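PDB 3EUO: type III Pentaketide Synthase from Neurospora crassa, which probably acts as an acyltransferase of the chalcone and stilbene synthase family, building pentaketide chains as a type III polyketide synthase. Local coordinates for residues A289-L303 with M310-Y324. Sequence-based numbering, arbitrary orientation.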
loop_
_atom_site.group_PDB
_atom_site.type_symbol
_atom_site.label_atom_id
_atom_site.label_comp_id
_atom_site.label_asym_id
_atom_site.label_seq_id
_atom_site.Cartn_x
_atom_site.Cartn_y
_atom_site.Cartn_z
ATOM N N ALA A 289 -26.721 21.292 5.095
ATOM C CA ALA A 289 -27.302 21.232 6.437
ATOM C C ALA A 289 -28.334 20.111 6.611
ATOM O O ALA A 289 -28.697 19.778 7.738
ATOM C CB ALA A 289 -27.904 22.590 6.822
ATOM N N ASP A 290 -28.799 19.532 5.500
ATOM C CA ASP A 290 -29.735 18.400 5.544
ATOM C C ASP A 290 -29.081 17.111 6.036
ATOM O O ASP A 290 -29.773 16.203 6.486
ATOM C CB ASP A 290 -30.352 18.132 4.160
ATOM C CG ASP A 290 -31.297 19.237 3.696
ATOM O OD1 ASP A 290 -31.800 20.018 4.533
ATOM O OD2 ASP A 290 -31.552 19.314 2.473
ATOM N N PHE A 291 -27.756 17.021 5.927
ATOM C CA PHE A 291 -27.040 15.777 6.224
ATOM C C PHE A 291 -26.358 15.816 7.578
ATOM O O PHE A 291 -26.100 16.894 8.128
ATOM C CB PHE A 291 -25.966 15.510 5.157
ATOM C CG PHE A 291 -26.506 15.415 3.762
ATOM C CD1 PHE A 291 -26.888 14.183 3.235
ATOM C CD2 PHE A 291 -26.638 16.555 2.975
ATOM C CE1 PHE A 291 -27.395 14.089 1.940
ATOM C CE2 PHE A 291 -27.138 16.468 1.672
ATOM C CZ PHE A 291 -27.520 15.229 1.159
ATOM N N ASP A 292 -26.067 14.629 8.106
ATOM C CA ASP A 292 -25.076 14.488 9.164
ATOM C C ASP A 292 -23.718 14.397 8.491
ATOM O O ASP A 292 -23.605 13.865 7.396
ATOM C CB ASP A 292 -25.349 13.248 10.006
ATOM C CG ASP A 292 -26.322 13.523 11.146
ATOM O OD1 ASP A 292 -26.395 14.689 11.609
ATOM O OD2 ASP A 292 -27.012 12.573 11.576
ATOM N N TRP A 293 -22.699 14.929 9.153
ATOM C CA TRP A 293 -21.378 15.045 8.565
ATOM C C TRP A 293 -20.333 14.328 9.417
ATOM O O TRP A 293 -20.033 14.740 10.544
ATOM C CB TRP A 293 -21.016 16.518 8.387
ATOM C CG TRP A 293 -21.620 17.158 7.173
ATOM C CD1 TRP A 293 -22.916 17.556 7.009
ATOM C CD2 TRP A 293 -20.937 17.498 5.965
ATOM N NE1 TRP A 293 -23.085 18.113 5.761
ATOM C CE2 TRP A 293 -21.887 18.083 5.097
ATOM C CE3 TRP A 293 -19.615 17.351 5.526
ATOM C CZ2 TRP A 293 -21.553 18.532 3.815
ATOM C CZ3 TRP A 293 -19.284 17.793 4.252
ATOM C CH2 TRP A 293 -20.249 18.382 3.415
ATOM N N ALA A 294 -19.810 13.231 8.880
ATOM C CA ALA A 294 -18.738 12.499 9.528
ATOM C C ALA A 294 -17.424 13.039 8.956
ATOM O O ALA A 294 -16.902 12.513 7.968
ATOM C CB ALA A 294 -18.878 11.001 9.249
ATOM N N MET A 295 -16.914 14.110 9.561
ATOM C CA MET A 295 -15.664 14.721 9.112
ATOM C C MET A 295 -14.478 14.136 9.860
ATOM O O MET A 295 -14.559 13.914 11.068
ATOM C CB MET A 295 -15.700 16.234 9.356
ATOM C CG MET A 295 -14.453 16.986 8.888
ATOM S SD MET A 295 -14.378 17.205 7.094
ATOM C CE MET A 295 -16.075 17.725 6.811
ATOM N N HIS A 296 -13.376 13.893 9.153
ATOM C CA HIS A 296 -12.131 13.571 9.833
ATOM C C HIS A 296 -11.609 14.858 10.467
ATOM O O HIS A 296 -11.360 15.841 9.759
ATOM C CB HIS A 296 -11.074 13.001 8.886
ATOM C CG HIS A 296 -9.752 12.782 9.553
ATOM N ND1 HIS A 296 -8.622 13.508 9.241
ATOM C CD2 HIS A 296 -9.397 11.950 10.560
ATOM C CE1 HIS A 296 -7.623 13.116 10.011
ATOM N NE2 HIS A 296 -8.066 12.167 10.816
ATOM N N PRO A 297 -11.450 14.860 11.801
ATOM C CA PRO A 297 -11.046 16.082 12.485
ATOM C C PRO A 297 -9.525 16.247 12.474
ATOM O O PRO A 297 -8.863 16.025 13.497
ATOM C CB PRO A 297 -11.583 15.873 13.896
ATOM C CG PRO A 297 -11.504 14.375 14.110
ATOM C CD PRO A 297 -11.648 13.736 12.739
ATOM N N GLY A 298 -8.989 16.618 11.312
ATOM C CA GLY A 298 -7.545 16.769 11.120
ATOM C C GLY A 298 -6.943 17.826 12.030
ATOM O O GLY A 298 -5.794 17.701 12.459
ATOM N N GLY A 299 -7.736 18.857 12.315
ATOM C CA GLY A 299 -7.402 19.929 13.261
ATOM C C GLY A 299 -8.678 20.708 13.547
ATOM O O GLY A 299 -9.663 20.573 12.815
ATOM N N ALA A 300 -8.679 21.533 14.596
ATOM C CA ALA A 300 -9.880 22.305 14.937
ATOM C C ALA A 300 -10.349 23.203 13.794
ATOM O O ALA A 300 -11.556 23.357 13.585
ATOM C CB ALA A 300 -9.681 23.111 16.211
ATOM N N THR A 301 -9.399 23.769 13.047
ATOM C CA THR A 301 -9.732 24.651 11.926
ATOM C C THR A 301 -10.446 23.910 10.805
ATOM O O THR A 301 -11.135 24.528 9.997
ATOM C CB THR A 301 -8.498 25.378 11.344
ATOM O OG1 THR A 301 -7.631 24.428 10.714
ATOM C CG2 THR A 301 -7.734 26.113 12.440
ATOM N N ILE A 302 -10.265 22.589 10.742
ATOM C CA ILE A 302 -10.944 21.776 9.738
ATOM C C ILE A 302 -12.442 21.722 10.029
ATOM O O ILE A 302 -13.272 21.868 9.124
ATOM C CB ILE A 302 -10.365 20.332 9.660
ATOM C CG1 ILE A 302 -8.867 20.360 9.313
ATOM C CG2 ILE A 302 -11.166 19.472 8.668
ATOM C CD1 ILE A 302 -8.516 21.106 8.029
ATOM N N LEU A 303 -12.775 21.518 11.298
ATOM C CA LEU A 303 -14.163 21.458 11.726
ATOM C C LEU A 303 -14.833 22.822 11.624
ATOM O O LEU A 303 -15.902 22.937 11.028
ATOM C CB LEU A 303 -14.284 20.894 13.142
ATOM C CG LEU A 303 -13.710 19.484 13.347
ATOM C CD1 LEU A 303 -13.811 19.082 14.799
ATOM C CD2 LEU A 303 -14.388 18.454 12.434
ATOM N N MET A 310 -19.728 25.209 4.513
ATOM C CA MET A 310 -20.952 24.496 4.135
ATOM C C MET A 310 -22.193 24.970 4.905
ATOM O O MET A 310 -23.279 24.417 4.731
ATOM C CB MET A 310 -20.781 22.973 4.299
ATOM C CG MET A 310 -19.627 22.312 3.507
ATOM S SD MET A 310 -19.495 22.732 1.746
ATOM C CE MET A 310 -20.996 22.056 1.054
ATOM N N GLY A 311 -22.031 25.982 5.754
ATOM C CA GLY A 311 -23.138 26.495 6.567
ATOM C C GLY A 311 -23.707 25.482 7.548
ATOM O O GLY A 311 -24.922 25.238 7.564
ATOM N N LEU A 312 -22.832 24.910 8.380
ATOM C CA LEU A 312 -23.202 23.852 9.325
ATOM C C LEU A 312 -23.038 24.301 10.783
ATOM O O LEU A 312 -22.329 25.266 11.060
ATOM C CB LEU A 312 -22.354 22.591 9.069
ATOM C CG LEU A 312 -22.338 22.032 7.643
ATOM C CD1 LEU A 312 -21.292 20.925 7.480
ATOM C CD2 LEU A 312 -23.722 21.523 7.248
ATOM N N THR A 313 -23.723 23.615 11.696
ATOM C CA THR A 313 -23.501 23.783 13.131
ATOM C C THR A 313 -22.505 22.722 13.596
ATOM O O THR A 313 -22.297 21.728 12.896
ATOM C CB THR A 313 -24.804 23.628 13.956
ATOM O OG1 THR A 313 -25.259 22.269 13.905
ATOM C CG2 THR A 313 -25.904 24.571 13.448
ATOM N N PRO A 314 -21.889 22.916 14.783
ATOM C CA PRO A 314 -20.999 21.875 15.309
ATOM C C PRO A 314 -21.722 20.550 15.515
ATOM O O PRO A 314 -21.105 19.489 15.414
ATOM C CB PRO A 314 -20.571 22.433 16.672
ATOM C CG PRO A 314 -20.789 23.887 16.587
ATOM C CD PRO A 314 -21.965 24.078 15.688
ATOM N N GLU A 315 -23.022 20.619 15.796
ATOM C CA GLU A 315 -23.829 19.436 16.028
ATOM C C GLU A 315 -23.983 18.579 14.772
ATOM O O GLU A 315 -24.204 17.372 14.872
ATOM C CB GLU A 315 -25.198 19.822 16.593
ATOM C CG GLU A 315 -25.151 20.224 18.071
ATOM C CD GLU A 315 -24.646 21.644 18.298
ATOM O OE1 GLU A 315 -24.662 22.454 17.346
ATOM O OE2 GLU A 315 -24.230 21.949 19.439
ATOM N N HIS A 316 -23.853 19.207 13.605
ATOM C CA HIS A 316 -23.849 18.487 12.335
ATOM C C HIS A 316 -22.684 17.508 12.268
ATOM O O HIS A 316 -22.796 16.458 11.650
ATOM C CB HIS A 316 -23.776 19.445 11.153
ATOM C CG HIS A 316 -25.094 20.048 10.783
ATOM N ND1 HIS A 316 -25.660 21.087 11.490
ATOM C CD2 HIS A 316 -25.953 19.760 9.778
ATOM C CE1 HIS A 316 -26.818 21.410 10.939
ATOM N NE2 HIS A 316 -27.020 20.618 9.900
ATOM N N MET A 317 -21.571 17.873 12.902
ATOM C CA MET A 317 -20.395 17.011 12.985
ATOM C C MET A 317 -20.103 16.583 14.430
ATOM O O MET A 317 -18.941 16.488 14.819
ATOM C CB MET A 317 -19.168 17.728 12.416
ATOM C CG MET A 317 -19.216 18.025 10.931
ATOM S SD MET A 317 -17.849 19.097 10.405
ATOM C CE MET A 317 -17.792 20.216 11.730
ATOM N N ARG A 318 -21.155 16.303 15.203
ATOM C CA ARG A 318 -21.039 16.001 16.644
ATOM C C ARG A 318 -20.089 14.842 16.997
ATOM O O ARG A 318 -19.363 14.904 17.995
ATOM C CB ARG A 318 -22.427 15.751 17.250
ATOM C CG ARG A 318 -23.185 14.586 16.628
ATOM C CD ARG A 318 -24.662 14.670 16.959
ATOM N NE ARG A 318 -25.457 13.693 16.218
ATOM C CZ ARG A 318 -25.845 13.838 14.952
ATOM N NH1 ARG A 318 -25.498 14.914 14.252
ATOM N NH2 ARG A 318 -26.580 12.896 14.379
ATOM N N ALA A 319 -20.108 13.786 16.189
ATOM C CA ALA A 319 -19.215 12.640 16.399
ATOM C C ALA A 319 -17.745 12.979 16.094
ATOM O O ALA A 319 -16.832 12.413 16.701
ATOM C CB ALA A 319 -19.686 11.446 15.579
ATOM N N SER A 320 -17.533 13.905 15.161
ATOM C CA SER A 320 -16.192 14.390 14.819
ATOM C C SER A 320 -15.618 15.178 15.985
ATOM O O SER A 320 -14.479 14.966 16.378
ATOM C CB SER A 320 -16.241 15.261 13.570
ATOM O OG SER A 320 -16.678 14.515 12.447
ATOM N N TYR A 321 -16.424 16.078 16.546
ATOM C CA TYR A 321 -16.054 16.788 17.771
ATOM C C TYR A 321 -15.771 15.854 18.939
ATOM O O TYR A 321 -14.795 16.054 19.666
ATOM C CB TYR A 321 -17.127 17.815 18.148
ATOM C CG TYR A 321 -16.905 19.141 17.466
ATOM C CD1 TYR A 321 -17.659 19.513 16.356
ATOM C CD2 TYR A 321 -15.919 20.020 17.919
ATOM C CE1 TYR A 321 -17.447 20.735 15.721
ATOM C CE2 TYR A 321 -15.698 21.242 17.295
ATOM C CZ TYR A 321 -16.465 21.593 16.195
ATOM O OH TYR A 321 -16.247 22.803 15.573
ATOM N N ASP A 322 -16.624 14.849 19.121
ATOM C CA ASP A 322 -16.483 13.897 20.214
ATOM C C ASP A 322 -15.150 13.157 20.145
ATOM O O ASP A 322 -14.451 13.031 21.153
ATOM C CB ASP A 322 -17.638 12.890 20.197
ATOM C CG ASP A 322 -17.560 11.904 21.340
ATOM O OD1 ASP A 322 -18.109 12.209 22.418
ATOM O OD2 ASP A 322 -16.957 10.820 21.160
ATOM N N ARG A 323 -14.816 12.664 18.956
ATOM C CA ARG A 323 -13.537 11.981 18.722
ATOM C C ARG A 323 -12.344 12.911 18.936
ATOM O O ARG A 323 -11.397 12.578 19.647
ATOM C CB ARG A 323 -13.502 11.403 17.306
ATOM C CG ARG A 323 -13.776 9.915 17.243
ATOM C CD ARG A 323 -15.168 9.556 17.729
ATOM N NE ARG A 323 -15.150 8.189 18.235
ATOM C CZ ARG A 323 -15.103 7.857 19.520
ATOM N NH1 ARG A 323 -15.109 8.788 20.466
ATOM N NH2 ARG A 323 -15.071 6.581 19.855
ATOM N N TYR A 324 -12.419 14.090 18.337
ATOM C CA TYR A 324 -11.329 15.043 18.365
ATOM C C TYR A 324 -10.994 15.494 19.790
ATOM O O TYR A 324 -9.832 15.467 20.207
ATOM C CB TYR A 324 -11.690 16.244 17.497
ATOM C CG TYR A 324 -10.626 17.313 17.446
ATOM C CD1 TYR A 324 -9.443 17.121 16.729
ATOM C CD2 TYR A 324 -10.810 18.517 18.106
ATOM C CE1 TYR A 324 -8.465 18.121 16.682
ATOM C CE2 TYR A 324 -9.838 19.518 18.073
ATOM C CZ TYR A 324 -8.679 19.313 17.365
ATOM O OH TYR A 324 -7.737 20.307 17.337
HETATM O O HOH W 1 -19.813 13.638 13.106
HETATM O O HOH W 2 -13.575 23.720 15.952
#
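W293 and M317 face each other where strand 292-295 runs beside helix 318-324, their axes 7.1 Å apart at closest and inclined by 31°, and the backbone N of W293 donates to H316 O (2.9 Å). The R318 guanidinium grips the D292 carboxylate end-on, NH1 on OD1 (2.8 Å) and NH2 on OD2 (2.9 Å). The two planes stand 60° apart, so both oxygens are approached from above the carboxylate, while NH1 also donates to E315 O. H316 points NE2, within its ring plane, at A289 O (2.9 Å), and ND1 shares a hydrogen bond with T313 OG1, which fixes the ring's rotation. L312 lays CD1 over the five-membered ring of W293, whose NE1 bonds P288 O. With OG beside the backbone N (chi1 -63°), S320 donates to an in-plane lone pair of M295 O (2.6 Å). L303 CD1 sits over the Y321 ring, 3.7 Å from its centroid, a CH-pi contact. Replacing R318 with a leucine would probably leave the buried D292 carboxylate without its countercharge and E315 O without the NH1 donor. Polar links thus tie strand 292-295, outermost in this chain's thiolase-type sheet, and the turn before it to the 3-10 segment and start of helix 318-327, with apolar side chains filling in between.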